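Local coordinates for uncharacterized protein (Magnetospirillum magneticum AMB-1, PDB 5MU5), which is a Maf glycosyltransferase involved in the formation of bacterial flagella, probably by attaching sugars to flagellin, at residues 68-73 and 210-214; 90-94 and 240-244; 150-156 and 216-221; 546-551 and 640-644. All coordinates share one frame; numbering follows the deposited sequence.

Overall arrangement
From the N terminus, residues 68-73 pair with 210-214 to close contact 1. Residues 90-94 open before that closure and meet 240-244 in contact 2, so these two contacts cross. Contact 3, 150-156 with 216-221, crosses contact 1 but lies wholly within the span of contact 2. Contact 4 follows much later, between 546-551 and 640-644. Contacts 1 and 3 touch and work on the same four-stranded parallel sheet of the N-terminal domain. Contacts 2 and 4 also touch. Contact 2 sets the starts of helices 92-107 and 242-257 against helices 589-609 and 618-646; contact 4 pairs 618-646 with 546-564. The centres of contacts 3 and 4 are about 50 Å apart.

Contact 1: residues 68-73 and 210-214; sequences MATRTA and TRLFV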
loop_
_atom_site.group_PDB
_atom_site.type_symbol
_atom_site.label_atom_id
_atom_site.label_comp_id
_atom_site.label_asym_id
_atom_site.label_seq_id
_atom_site.Cartn_x
_atom_site.Cartn_y
_atom_site.Cartn_z
ATOM N N MET A 68 2.567 0.943 -36.268
ATOM C CA MET A 68 2.008 0.281 -35.094
ATOM C C MET A 68 1.393 1.290 -34.142
ATOM O O MET A 68 0.331 1.028 -33.598
ATOM C CB MET A 68 3.055 -0.539 -34.362
ATOM C CG MET A 68 3.431 -1.787 -35.122
ATOM S SD MET A 68 4.748 -2.720 -34.324
ATOM C CE MET A 68 3.982 -3.147 -32.753
ATOM N N ALA A 69 2.048 2.436 -33.957
ATOM C CA ALA A 69 1.533 3.483 -33.074
ATOM C C ALA A 69 0.241 4.053 -33.643
ATOM O O ALA A 69 -0.722 4.263 -32.922
ATOM C CB ALA A 69 2.571 4.587 -32.869
ATOM N N THR A 70 0.217 4.281 -34.949
ATOM C CA THR A 70 -0.990 4.750 -35.628
ATOM C C THR A 70 -2.146 3.745 -35.563
ATOM O O THR A 70 -3.283 4.111 -35.299
ATOM C CB THR A 70 -0.672 5.010 -37.102
ATOM O OG1 THR A 70 0.319 6.033 -37.174
ATOM C CG2 THR A 70 -1.921 5.422 -37.878
ATOM N N ARG A 71 -1.837 2.481 -35.812
ATOM C CA ARG A 71 -2.842 1.410 -35.884
ATOM C C ARG A 71 -3.456 1.019 -34.524
ATOM O O ARG A 71 -4.566 0.499 -34.484
ATOM C CB ARG A 71 -2.187 0.177 -36.550
ATOM C CG ARG A 71 -2.981 -1.112 -36.523
ATOM C CD ARG A 71 -2.180 -2.331 -36.991
ATOM N NE ARG A 71 -1.211 -2.865 -36.013
ATOM C CZ ARG A 71 -1.501 -3.674 -34.971
ATOM N NH1 ARG A 71 -2.767 -4.038 -34.692
ATOM N NH2 ARG A 71 -0.511 -4.111 -34.176
ATOM N N THR A 72 -2.749 1.268 -33.419
ATOM C CA THR A 72 -3.181 0.795 -32.098
ATOM C C THR A 72 -3.854 1.836 -31.198
ATOM O O THR A 72 -3.961 1.644 -29.985
ATOM C CB THR A 72 -1.994 0.171 -31.325
ATOM O OG1 THR A 72 -0.885 1.084 -31.275
ATOM C CG2 THR A 72 -1.563 -1.089 -31.984
ATOM N N ALA A 73 -4.345 2.910 -31.792
ATOM C CA ALA A 73 -4.946 4.007 -31.025
ATOM C C ALA A 73 -6.167 3.624 -30.200
ATOM O O ALA A 73 -6.391 4.213 -29.144
ATOM C CB ALA A 73 -5.330 5.147 -31.964
ATOM N N THR A 210 -4.965 3.209 -19.752
ATOM C CA THR A 210 -3.553 3.517 -19.911
ATOM C C THR A 210 -3.047 2.856 -21.208
ATOM O O THR A 210 -3.232 1.663 -21.427
ATOM C CB THR A 210 -2.747 2.977 -18.698
ATOM O OG1 THR A 210 -3.132 3.680 -17.502
ATOM C CG2 THR A 210 -1.235 3.108 -18.906
ATOM N N ARG A 211 -2.437 3.652 -22.077
ATOM C CA ARG A 211 -1.823 3.155 -23.290
ATOM C C ARG A 211 -0.517 2.456 -22.947
ATOM O O ARG A 211 0.327 3.006 -22.234
ATOM C CB ARG A 211 -1.540 4.325 -24.245
ATOM C CG ARG A 211 -1.063 3.921 -25.640
ATOM C CD ARG A 211 -2.182 3.359 -26.490
ATOM N NE ARG A 211 -1.754 3.154 -27.879
ATOM C CZ ARG A 211 -1.784 4.081 -28.838
ATOM N NH1 ARG A 211 -2.210 5.315 -28.581
ATOM N NH2 ARG A 211 -1.370 3.770 -30.065
ATOM N N LEU A 212 -0.360 1.243 -23.465
ATOM C CA LEU A 212 0.862 0.472 -23.336
ATOM C C LEU A 212 1.493 0.340 -24.723
ATOM O O LEU A 212 0.775 0.154 -25.707
ATOM C CB LEU A 212 0.527 -0.903 -22.809
ATOM C CG LEU A 212 -0.242 -0.910 -21.489
ATOM C CD1 LEU A 212 -0.676 -2.323 -21.168
ATOM C CD2 LEU A 212 0.631 -0.341 -20.388
ATOM N N PHE A 213 2.821 0.461 -24.804
ATOM C CA PHE A 213 3.516 0.385 -26.082
ATOM C C PHE A 213 4.945 -0.123 -25.912
ATOM O O PHE A 213 5.700 0.387 -25.094
ATOM C CB PHE A 213 3.531 1.751 -26.762
ATOM C CG PHE A 213 3.868 1.687 -28.211
ATOM C CD1 PHE A 213 2.866 1.489 -29.157
ATOM C CD2 PHE A 213 5.192 1.803 -28.641
ATOM C CE1 PHE A 213 3.181 1.395 -30.509
ATOM C CE2 PHE A 213 5.507 1.718 -29.991
ATOM C CZ PHE A 213 4.506 1.509 -30.928
ATOM N N VAL A 214 5.301 -1.126 -26.707
ATOM C CA VAL A 214 6.602 -1.738 -26.661
ATOM C C VAL A 214 7.353 -1.190 -27.869
ATOM O O VAL A 214 6.928 -1.384 -28.998
ATOM C CB VAL A 214 6.478 -3.280 -26.683
ATOM C CG1 VAL A 214 7.835 -3.941 -26.886
ATOM C CG2 VAL A 214 5.831 -3.779 -25.390
#
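The Arg211 guanidinium turns one face to the backbone of Thr72 and Ala73 and an edge to Ala69 O and Thr72 OG1. The Phe213 ring has Met68 C and Thr72 OG1 near its edge. Ala69 CA approaches that ring obliquely, 3.7 Å from Phe213 CE1. The contact packs the C-terminal end of helix 61-71 beside strand 211-214, an outer strand of the four-stranded parallel sheet in the N-terminal domain. Arg211 and Phe213 are two apart on the strand and so point to the same side, toward helix 61-71, while Leu212 between them faces helix 219-235. Arg211 CG stands anti to the backbone N (chi1 -172°), and the chain then bends at chi2 before it runs out to Thr72. NH2 of Arg211 donates to Thr72 OG1 at 3.0 Å, with the acceptor close to the guanidinium plane. Its bond to Ala69 O, also 3.0 Å, is weak. Ala69 O has a second donor in Gln141. The other terminal nitrogen, NH1, binds Gln141 and forms a salt bridge with Asp142, which ties helix 134-142 into the same group. With a leucine in place of Arg211, Asp142 would probably lose its charged mate and Thr72 OG1 the N-H that holds it. Ala69 CB packs 4.0 Å from Phe213 CE1. Thr72 OG1 keeps its own proton for the helix, donating to Met68 O at 2.6 Å.

Contact 2: residues 90-94 and 240-244; sequences VDLIV and GFLHD
Asp91 CB sits over the face of the Phe241 ring, 4.1 Å from its centroid and 27° off the normal, a CH-pi contact. Both residues hold N-cap positions, so this is where the first turns of helices 92-107 and 242-257 meet. Asp91 CG lies 3.9 Å from Phe241 CD1. The carboxylate is stacked on the ring, their planes 17° apart. At the tip the two oxygens part. OD2 takes the N-H of Val94 at 3.3 Å, from well above the carboxylate plane, and so caps its own helix. The chi1 of 62° sets CG between the backbone N and carbonyl carbon, which keeps OD2 near that N-H. OD1 accepts a hydrogen bond from a water at 2.7 Å, and the water accepts from His243 N, in the first turn of the other helix. The main partner of OD1 is Thr597 OG1 of helix 589-609, which also bonds to Leu242 N. Replacing Asp91 by an alanine would probably leave Val94 N without its cap, and the water and Thr597 OG1 without the carboxylate they bind. Beside this polar group, His243 NE2 bonds to Gln639. Ile93 CD1 packs 3.6 Å from the same NE2 and 3.5 Å from Leu242 CD2.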
loop_
_atom_site.group_PDB
_atom_site.type_symbol
_atom_site.label_atom_id
_atom_site.label_comp_id
_atom_site.label_asym_id
_atom_site.label_seq_id
_atom_site.Cartn_x
_atom_site.Cartn_y
_atom_site.Cartn_z
ATOM N N VAL A 90 -14.742 -0.810 -2.196
ATOM C CA VAL A 90 -15.738 0.287 -2.288
ATOM C C VAL A 90 -16.608 0.421 -1.005
ATOM O O VAL A 90 -17.127 -0.565 -0.450
ATOM C CB VAL A 90 -16.639 0.145 -3.558
ATOM C CG1 VAL A 90 -17.682 1.263 -3.653
ATOM C CG2 VAL A 90 -15.773 0.133 -4.820
ATOM N N ASP A 91 -16.755 1.661 -0.550
ATOM C CA ASP A 91 -17.491 1.972 0.659
ATOM C C ASP A 91 -18.867 2.497 0.303
ATOM O O ASP A 91 -19.149 2.782 -0.849
ATOM C CB ASP A 91 -16.735 3.029 1.458
ATOM C CG ASP A 91 -16.580 4.346 0.703
ATOM O OD1 ASP A 91 -16.446 5.401 1.339
ATOM O OD2 ASP A 91 -16.591 4.317 -0.535
ATOM N N LEU A 92 -19.708 2.655 1.313
ATOM C CA LEU A 92 -21.104 3.081 1.123
ATOM C C LEU A 92 -21.238 4.430 0.403
ATOM O O LEU A 92 -22.148 4.642 -0.385
ATOM C CB LEU A 92 -21.809 3.181 2.476
ATOM C CG LEU A 92 -21.760 1.917 3.335
ATOM C CD1 LEU A 92 -22.313 2.216 4.722
ATOM C CD2 LEU A 92 -22.503 0.769 2.657
ATOM N N ILE A 93 -20.320 5.338 0.671
ATOM C CA ILE A 93 -20.393 6.643 0.065
ATOM C C ILE A 93 -20.147 6.593 -1.439
ATOM O O ILE A 93 -20.863 7.213 -2.207
ATOM C CB ILE A 93 -19.456 7.608 0.782
ATOM C CG1 ILE A 93 -19.993 7.810 2.201
ATOM C CG2 ILE A 93 -19.384 8.924 0.031
ATOM C CD1 ILE A 93 -19.111 8.635 3.093
ATOM N N VAL A 94 -19.151 5.838 -1.857
ATOM C CA VAL A 94 -18.857 5.717 -3.263
ATOM C C VAL A 94 -19.937 4.907 -3.943
ATOM O O VAL A 94 -20.286 5.191 -5.066
ATOM C CB VAL A 94 -17.470 5.104 -3.497
ATOM C CG1 VAL A 94 -17.234 4.842 -4.987
ATOM C CG2 VAL A 94 -16.416 6.053 -2.969
ATOM N N GLY A 240 -7.658 4.212 2.852
ATOM C CA GLY A 240 -8.733 4.019 3.783
ATOM C C GLY A 240 -9.945 4.860 3.464
ATOM O O GLY A 240 -9.838 6.016 3.040
ATOM N N PHE A 241 -11.097 4.273 3.712
ATOM C CA PHE A 241 -12.378 4.894 3.489
ATOM C C PHE A 241 -12.841 5.705 4.692
ATOM O O PHE A 241 -12.519 5.394 5.829
ATOM C CB PHE A 241 -13.404 3.813 3.147
ATOM C CG PHE A 241 -13.049 3.029 1.923
ATOM C CD1 PHE A 241 -12.748 3.688 0.727
ATOM C CD2 PHE A 241 -13.045 1.639 1.938
ATOM C CE1 PHE A 241 -12.425 2.974 -0.417
ATOM C CE2 PHE A 241 -12.720 0.915 0.786
ATOM C CZ PHE A 241 -12.405 1.584 -0.385
ATOM N N LEU A 242 -13.639 6.723 4.429
ATOM C CA LEU A 242 -14.089 7.633 5.458
ATOM C C LEU A 242 -14.552 6.918 6.721
ATOM O O LEU A 242 -14.129 7.259 7.812
ATOM C CB LEU A 242 -15.226 8.514 4.921
ATOM C CG LEU A 242 -15.793 9.528 5.908
ATOM C CD1 LEU A 242 -14.711 10.494 6.359
ATOM C CD2 LEU A 242 -16.971 10.281 5.325
ATOM N N HIS A 243 -15.431 5.935 6.578
ATOM C CA HIS A 243 -16.045 5.317 7.755
ATOM C C HIS A 243 -15.083 4.489 8.559
ATOM O O HIS A 243 -15.199 4.459 9.777
ATOM C CB HIS A 243 -17.284 4.505 7.383
ATOM C CG HIS A 243 -18.378 5.342 6.820
ATOM N ND1 HIS A 243 -19.274 4.869 5.887
ATOM C CD2 HIS A 243 -18.676 6.648 7.006
ATOM C CE1 HIS A 243 -20.111 5.835 5.563
ATOM N NE2 HIS A 243 -19.762 6.929 6.219
ATOM N N ASP A 244 -14.137 3.828 7.893
ATOM C CA ASP A 244 -13.090 3.094 8.611
ATOM C C ASP A 244 -12.157 4.075 9.321
ATOM O O ASP A 244 -11.699 3.804 10.407
ATOM C CB ASP A 244 -12.293 2.183 7.663
ATOM C CG ASP A 244 -13.172 1.134 6.994
ATOM O OD1 ASP A 244 -14.003 0.516 7.706
ATOM O OD2 ASP A 244 -13.051 0.939 5.749
HETATM O O HOH W 1 -16.942 5.105 3.937
#

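Contact 3: residues 150-156 and 216-221; sequences VEPNFDF and YNSPLL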
loop_
_atom_site.group_PDB
_atom_site.type_symbol
_atom_site.label_atom_id
_atom_site.label_comp_id
_atom_site.label_asym_id
_atom_site.label_seq_id
_atom_site.Cartn_x
_atom_site.Cartn_y
_atom_site.Cartn_z
ATOM N N VAL A 150 10.350 3.328 -20.048
ATOM C CA VAL A 150 11.306 2.388 -19.561
ATOM C C VAL A 150 12.264 2.191 -20.703
ATOM O O VAL A 150 11.836 1.898 -21.804
ATOM C CB VAL A 150 10.633 1.054 -19.230
ATOM C CG1 VAL A 150 11.660 0.035 -18.770
ATOM C CG2 VAL A 150 9.564 1.272 -18.183
ATOM N N GLU A 151 13.554 2.386 -20.460
ATOM C CA GLU A 151 14.540 2.156 -21.511
ATOM C C GLU A 151 15.747 1.527 -20.883
ATOM O O GLU A 151 16.530 2.218 -20.235
ATOM C CB GLU A 151 14.905 3.446 -22.212
ATOM C CG GLU A 151 15.986 3.269 -23.273
ATOM C CD GLU A 151 15.689 2.124 -24.228
ATOM O OE1 GLU A 151 14.961 2.329 -25.220
ATOM O OE2 GLU A 151 16.218 1.024 -24.003
ATOM N N PRO A 152 15.889 0.196 -21.036
ATOM C CA PRO A 152 17.012 -0.544 -20.454
ATOM C C PRO A 152 18.384 -0.144 -20.989
ATOM O O PRO A 152 19.392 -0.346 -20.321
ATOM C CB PRO A 152 16.733 -1.983 -20.884
ATOM C CG PRO A 152 15.264 -2.026 -21.100
ATOM C CD PRO A 152 14.932 -0.708 -21.696
ATOM N N ASN A 153 18.415 0.367 -22.211
ATOM C CA ASN A 153 19.678 0.707 -22.851
ATOM C C ASN A 153 19.831 2.222 -22.885
ATOM O O ASN A 153 19.142 2.907 -23.635
ATOM C CB ASN A 153 19.726 0.093 -24.245
ATOM C CG ASN A 153 21.109 0.183 -24.875
ATOM O OD1 ASN A 153 21.898 1.059 -24.552
ATOM N ND2 ASN A 153 21.395 -0.724 -25.789
ATOM N N PHE A 154 20.719 2.729 -22.039
ATOM C CA PHE A 154 20.940 4.155 -21.922
ATOM C C PHE A 154 21.425 4.783 -23.218
ATOM O O PHE A 154 21.191 5.964 -23.451
ATOM C CB PHE A 154 21.924 4.463 -20.805
ATOM C CG PHE A 154 21.980 5.926 -20.448
ATOM C CD1 PHE A 154 20.991 6.488 -19.667
ATOM C CD2 PHE A 154 23.013 6.740 -20.907
ATOM C CE1 PHE A 154 21.039 7.827 -19.333
ATOM C CE2 PHE A 154 23.055 8.081 -20.586
ATOM C CZ PHE A 154 22.063 8.627 -19.799
ATOM N N ASP A 155 22.100 4.004 -24.059
ATOM C CA ASP A 155 22.525 4.511 -25.355
ATOM C C ASP A 155 21.367 5.021 -26.180
ATOM O O ASP A 155 21.483 6.049 -26.847
ATOM C CB ASP A 155 23.291 3.456 -26.160
ATOM C CG ASP A 155 24.715 3.258 -25.661
ATOM O OD1 ASP A 155 25.042 3.700 -24.526
ATOM O OD2 ASP A 155 25.511 2.673 -26.431
ATOM N N PHE A 156 20.249 4.314 -26.136
ATOM C CA PHE A 156 19.083 4.721 -26.905
ATOM C C PHE A 156 18.557 6.082 -26.458
ATOM O O PHE A 156 18.203 6.914 -27.284
ATOM C CB PHE A 156 17.966 3.668 -26.840
ATOM C CG PHE A 156 18.334 2.329 -27.450
ATOM C CD1 PHE A 156 19.460 2.179 -28.268
ATOM C CD2 PHE A 156 17.508 1.216 -27.254
ATOM C CE1 PHE A 156 19.767 0.949 -28.828
ATOM C CE2 PHE A 156 17.819 -0.018 -27.815
ATOM C CZ PHE A 156 18.946 -0.150 -28.601
ATOM N N TYR A 216 10.508 -1.788 -29.159
ATOM C CA TYR A 216 11.264 -2.715 -29.971
ATOM C C TYR A 216 11.122 -4.071 -29.319
ATOM O O TYR A 216 10.554 -4.179 -28.215
ATOM C CB TYR A 216 12.728 -2.292 -30.094
ATOM C CG TYR A 216 13.427 -1.992 -28.778
ATOM C CD1 TYR A 216 14.043 -3.001 -28.045
ATOM C CD2 TYR A 216 13.497 -0.701 -28.286
ATOM C CE1 TYR A 216 14.696 -2.734 -26.853
ATOM C CE2 TYR A 216 14.133 -0.425 -27.090
ATOM C CZ TYR A 216 14.738 -1.446 -26.381
ATOM O OH TYR A 216 15.382 -1.179 -25.207
ATOM N N ASN A 217 11.594 -5.108 -30.002
ATOM C CA ASN A 217 11.431 -6.476 -29.508
ATOM C C ASN A 217 12.441 -6.818 -28.451
ATOM O O ASN A 217 13.643 -6.614 -28.632
ATOM C CB ASN A 217 11.513 -7.498 -30.639
ATOM C CG ASN A 217 10.209 -7.624 -31.397
ATOM O OD1 ASN A 217 9.133 -7.211 -30.919
ATOM N ND2 ASN A 217 10.294 -8.198 -32.591
ATOM N N SER A 218 11.937 -7.348 -27.346
ATOM C CA SER A 218 12.758 -7.677 -26.210
ATOM C C SER A 218 11.964 -8.574 -25.309
ATOM O O SER A 218 10.902 -8.195 -24.880
ATOM C CB SER A 218 13.110 -6.402 -25.428
ATOM O OG SER A 218 13.601 -6.735 -24.149
ATOM N N PRO A 219 12.471 -9.766 -25.003
ATOM C CA PRO A 219 11.768 -10.540 -23.959
ATOM C C PRO A 219 11.567 -9.725 -22.627
ATOM O O PRO A 219 10.513 -9.795 -21.979
ATOM C CB PRO A 219 12.695 -11.744 -23.732
ATOM C CG PRO A 219 13.603 -11.784 -24.919
ATOM C CD PRO A 219 13.758 -10.377 -25.394
ATOM N N LEU A 220 12.569 -8.937 -22.252
ATOM C CA LEU A 220 12.497 -8.098 -21.074
ATOM C C LEU A 220 11.321 -7.115 -21.126
ATOM O O LEU A 220 10.549 -7.014 -20.168
ATOM C CB LEU A 220 13.807 -7.334 -20.894
ATOM C CG LEU A 220 13.870 -6.432 -19.663
ATOM C CD1 LEU A 220 13.816 -7.224 -18.349
ATOM C CD2 LEU A 220 15.138 -5.617 -19.754
ATOM N N LEU A 221 11.166 -6.418 -22.250
ATOM C CA LEU A 221 10.111 -5.420 -22.379
ATOM C C LEU A 221 8.739 -6.070 -22.448
ATOM O O LEU A 221 7.775 -5.573 -21.863
ATOM C CB LEU A 221 10.350 -4.517 -23.595
ATOM C CG LEU A 221 11.627 -3.655 -23.456
ATOM C CD1 LEU A 221 11.801 -2.752 -24.665
ATOM C CD2 LEU A 221 11.626 -2.816 -22.176
#
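Glu151 OE2 receives the hydroxyl of Tyr216 at an OH-OE2 distance of 2.6 Å, through its syn lone pair. The anti lone pair of the same oxygen takes Asn153 N at 2.9 Å, along a nearly straight bond. Glu151 starts out pointing away from residues 216-221. CG is anti to the backbone N, and a bend at chi2 swings the carboxylate back toward the tyrosine. The carboxylate and the phenol ring end up nearly coplanar, 7° apart, with OE1 at the ring edge. Tyr216 CG lies between its backbone N and carbonyl carbon (chi1 51°), a tight place that sends the ring toward residues 150-156. One side of this ring meets the edge of Phe156 in an offset edge-to-face pair, with Phe156 CE2 3.7 Å from Tyr216 CZ and the planes at 89°. Leu221 CD1 lies over the other side. Pro152 packs against the first turn of helix 219-235: its CG touches Leu220 CD2 at 3.8 Å and Leu221 CD2 at 3.9 Å. Each segment leads into a helix with a side-chain N-cap. Asn153 OD1 accepts from Asp155 N, and Ser218 OG from Leu221 N. Glu151 follows strand 146-150 of the parallel sheet, and its OE1 binds Leu129 N and Gly130 N in the glycine-rich turn after strand 123-127. The sheet order 3-2-1-4, that turn and an acidic residue after the next strand are consistent with a Rossmann-like fold. The buried carboxylate thus has four protein donors, two on each oxygen, which fix it and join that turn to the tyrosine.

Contact 4: residues 546-551 and 640-644; sequences WPRSIV and VEWYF
Pro547 CD rests over one face of the Phe644 ring, 4.0 Å from its centroid and 20° off the normal, a CH-pi contact. Trp546 CB comes obliquely to the same ring, 3.6 Å from Phe644 CE1. Ile550 CD1 reaches Phe644 CE2 at 3.4 Å. With chi1 at -81°, Phe644 CG is anti to its carbonyl carbon, and the ring projects across to the first turn of helix 546-564. Further along, Val640 takes over: its CG2 meets Ile550 CG2 at 3.8 Å, and its CG1 packs against Pro547 and Ile550. At the margin the extended Glu641 lies across Val551, with Glu641 OE2 3.7 Å from Val551 CG2. The helices run antiparallel, the axes of their short segments coming within 9.5 Å at 169°, as neighbours in the helical bundle of the Maf C-terminal region. No hydrogen bond crosses between these segments. In the next shell, Tyr643 CD2 lies over the opposite face of Phe644, so the ring is held between it and Pro547. Tyr643 packs on Thr249 and Arg250 of helix 242-257. Ile550 is backed by Phe593 and Val594 of helix 589-609. The indole of Trp546 leads away from Phe644, and its NE1 bonds to Trp541 O.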
loop_
_atom_site.group_PDB
_atom_site.type_symbol
_atom_site.label_atom_id
_atom_site.label_comp_id
_atom_site.label_asym_id
_atom_site.label_seq_id
_atom_site.Cartn_x
_atom_site.Cartn_y
_atom_site.Cartn_z
ATOM N N TRP A 546 -10.175 19.692 13.915
ATOM C CA TRP A 546 -10.187 18.601 12.946
ATOM C C TRP A 546 -11.347 18.665 11.948
ATOM O O TRP A 546 -11.115 18.613 10.743
ATOM C CB TRP A 546 -10.123 17.240 13.670
ATOM C CG TRP A 546 -8.939 17.167 14.648
ATOM C CD1 TRP A 546 -8.996 17.129 16.016
ATOM C CD2 TRP A 546 -7.550 17.185 14.304
ATOM N NE1 TRP A 546 -7.719 17.096 16.542
ATOM C CE2 TRP A 546 -6.816 17.138 15.513
ATOM C CE3 TRP A 546 -6.852 17.241 13.090
ATOM C CZ2 TRP A 546 -5.420 17.140 15.539
ATOM C CZ3 TRP A 546 -5.464 17.232 13.118
ATOM C CH2 TRP A 546 -4.763 17.189 14.337
ATOM N N PRO A 547 -12.594 18.783 12.436
ATOM C CA PRO A 547 -13.663 18.807 11.458
ATOM C C PRO A 547 -13.528 19.983 10.510
ATOM O O PRO A 547 -13.838 19.865 9.318
ATOM C CB PRO A 547 -14.938 18.921 12.310
ATOM C CG PRO A 547 -14.493 19.338 13.665
ATOM C CD PRO A 547 -13.108 18.800 13.816
ATOM N N ARG A 548 -13.036 21.103 11.028
ATOM C CA ARG A 548 -12.881 22.293 10.215
ATOM C C ARG A 548 -11.890 22.046 9.074
ATOM O O ARG A 548 -12.188 22.368 7.921
ATOM C CB ARG A 548 -12.474 23.482 11.074
ATOM C CG ARG A 548 -12.543 24.794 10.337
ATOM C CD ARG A 548 -12.215 25.972 11.238
ATOM N NE ARG A 548 -11.904 27.140 10.421
ATOM C CZ ARG A 548 -11.738 28.374 10.880
ATOM N NH1 ARG A 548 -11.855 28.644 12.175
ATOM N NH2 ARG A 548 -11.458 29.353 10.027
ATOM N N SER A 549 -10.741 21.448 9.390
ATOM C CA SER A 549 -9.753 21.053 8.380
ATOM C C SER A 549 -10.325 20.129 7.305
ATOM O O SER A 549 -9.979 20.225 6.130
ATOM C CB SER A 549 -8.626 20.263 9.035
ATOM O OG SER A 549 -8.097 20.954 10.144
ATOM N N ILE A 550 -11.166 19.194 7.731
ATOM C CA ILE A 550 -11.719 18.219 6.820
ATOM C C ILE A 550 -12.712 18.899 5.887
ATOM O O ILE A 550 -12.637 18.756 4.671
ATOM C CB ILE A 550 -12.372 17.047 7.571
ATOM C CG1 ILE A 550 -11.299 16.280 8.365
ATOM C CG2 ILE A 550 -13.043 16.104 6.588
ATOM C CD1 ILE A 550 -11.832 15.390 9.471
ATOM N N VAL A 551 -13.620 19.659 6.473
ATOM C CA VAL A 551 -14.640 20.358 5.721
ATOM C C VAL A 551 -14.030 21.370 4.733
ATOM O O VAL A 551 -14.540 21.561 3.627
ATOM C CB VAL A 551 -15.611 21.017 6.694
ATOM C CG1 VAL A 551 -16.546 21.972 5.967
ATOM C CG2 VAL A 551 -16.388 19.924 7.425
ATOM N N VAL A 640 -18.962 14.114 8.798
ATOM C CA VAL A 640 -17.762 14.500 9.518
ATOM C C VAL A 640 -18.102 15.366 10.728
ATOM O O VAL A 640 -17.584 15.123 11.823
ATOM C CB VAL A 640 -16.768 15.211 8.568
ATOM C CG1 VAL A 640 -15.721 16.017 9.326
ATOM C CG2 VAL A 640 -16.099 14.187 7.660
ATOM N N GLU A 641 -18.971 16.359 10.521
ATOM C CA GLU A 641 -19.353 17.294 11.577
ATOM C C GLU A 641 -20.146 16.601 12.670
ATOM O O GLU A 641 -19.928 16.839 13.853
ATOM C CB GLU A 641 -20.150 18.469 11.002
ATOM C CG GLU A 641 -19.289 19.421 10.178
ATOM C CD GLU A 641 -20.093 20.482 9.430
ATOM O OE1 GLU A 641 -21.348 20.443 9.452
ATOM O OE2 GLU A 641 -19.459 21.354 8.790
ATOM N N TRP A 642 -21.078 15.755 12.260
ATOM C CA TRP A 642 -21.817 14.918 13.196
ATOM C C TRP A 642 -20.895 13.963 13.977
ATOM O O TRP A 642 -21.079 13.752 15.173
ATOM C CB TRP A 642 -22.855 14.119 12.414
ATOM C CG TRP A 642 -23.493 13.016 13.170
ATOM C CD1 TRP A 642 -24.536 13.121 14.031
ATOM C CD2 TRP A 642 -23.154 11.620 13.110
ATOM N NE1 TRP A 642 -24.864 11.881 14.525
ATOM C CE2 TRP A 642 -24.026 10.944 13.983
ATOM C CE3 TRP A 642 -22.189 10.880 12.413
ATOM C CZ2 TRP A 642 -23.978 9.557 14.170
ATOM C CZ3 TRP A 642 -22.133 9.503 12.608
ATOM C CH2 TRP A 642 -23.027 8.860 13.482
ATOM N N TYR A 643 -19.912 13.383 13.289
ATOM C CA TYR A 643 -19.001 12.420 13.904
ATOM C C TYR A 643 -18.128 13.049 14.964
ATOM O O TYR A 643 -17.994 12.492 16.047
ATOM C CB TYR A 643 -18.120 11.759 12.848
ATOM C CG TYR A 643 -16.883 11.094 13.373
ATOM C CD1 TYR A 643 -16.928 9.819 13.898
ATOM C CD2 TYR A 643 -15.659 11.736 13.318
ATOM C CE1 TYR A 643 -15.780 9.204 14.378
ATOM C CE2 TYR A 643 -14.504 11.123 13.772
ATOM C CZ TYR A 643 -14.566 9.859 14.310
ATOM O OH TYR A 643 -13.413 9.245 14.771
ATOM N N PHE A 644 -17.526 14.190 14.645
ATOM C CA PHE A 644 -16.686 14.887 15.603
ATOM C C PHE A 644 -17.479 15.418 16.796
ATOM O O PHE A 644 -16.957 15.441 17.912
ATOM C CB PHE A 644 -15.814 15.964 14.938
ATOM C CG PHE A 644 -14.573 15.397 14.307
ATOM C CD1 PHE A 644 -13.482 15.076 15.083
ATOM C CD2 PHE A 644 -14.525 15.130 12.947
ATOM C CE1 PHE A 644 -12.352 14.514 14.512
ATOM C CE2 PHE A 644 -13.401 14.573 12.372
ATOM C CZ PHE A 644 -12.310 14.265 13.151
#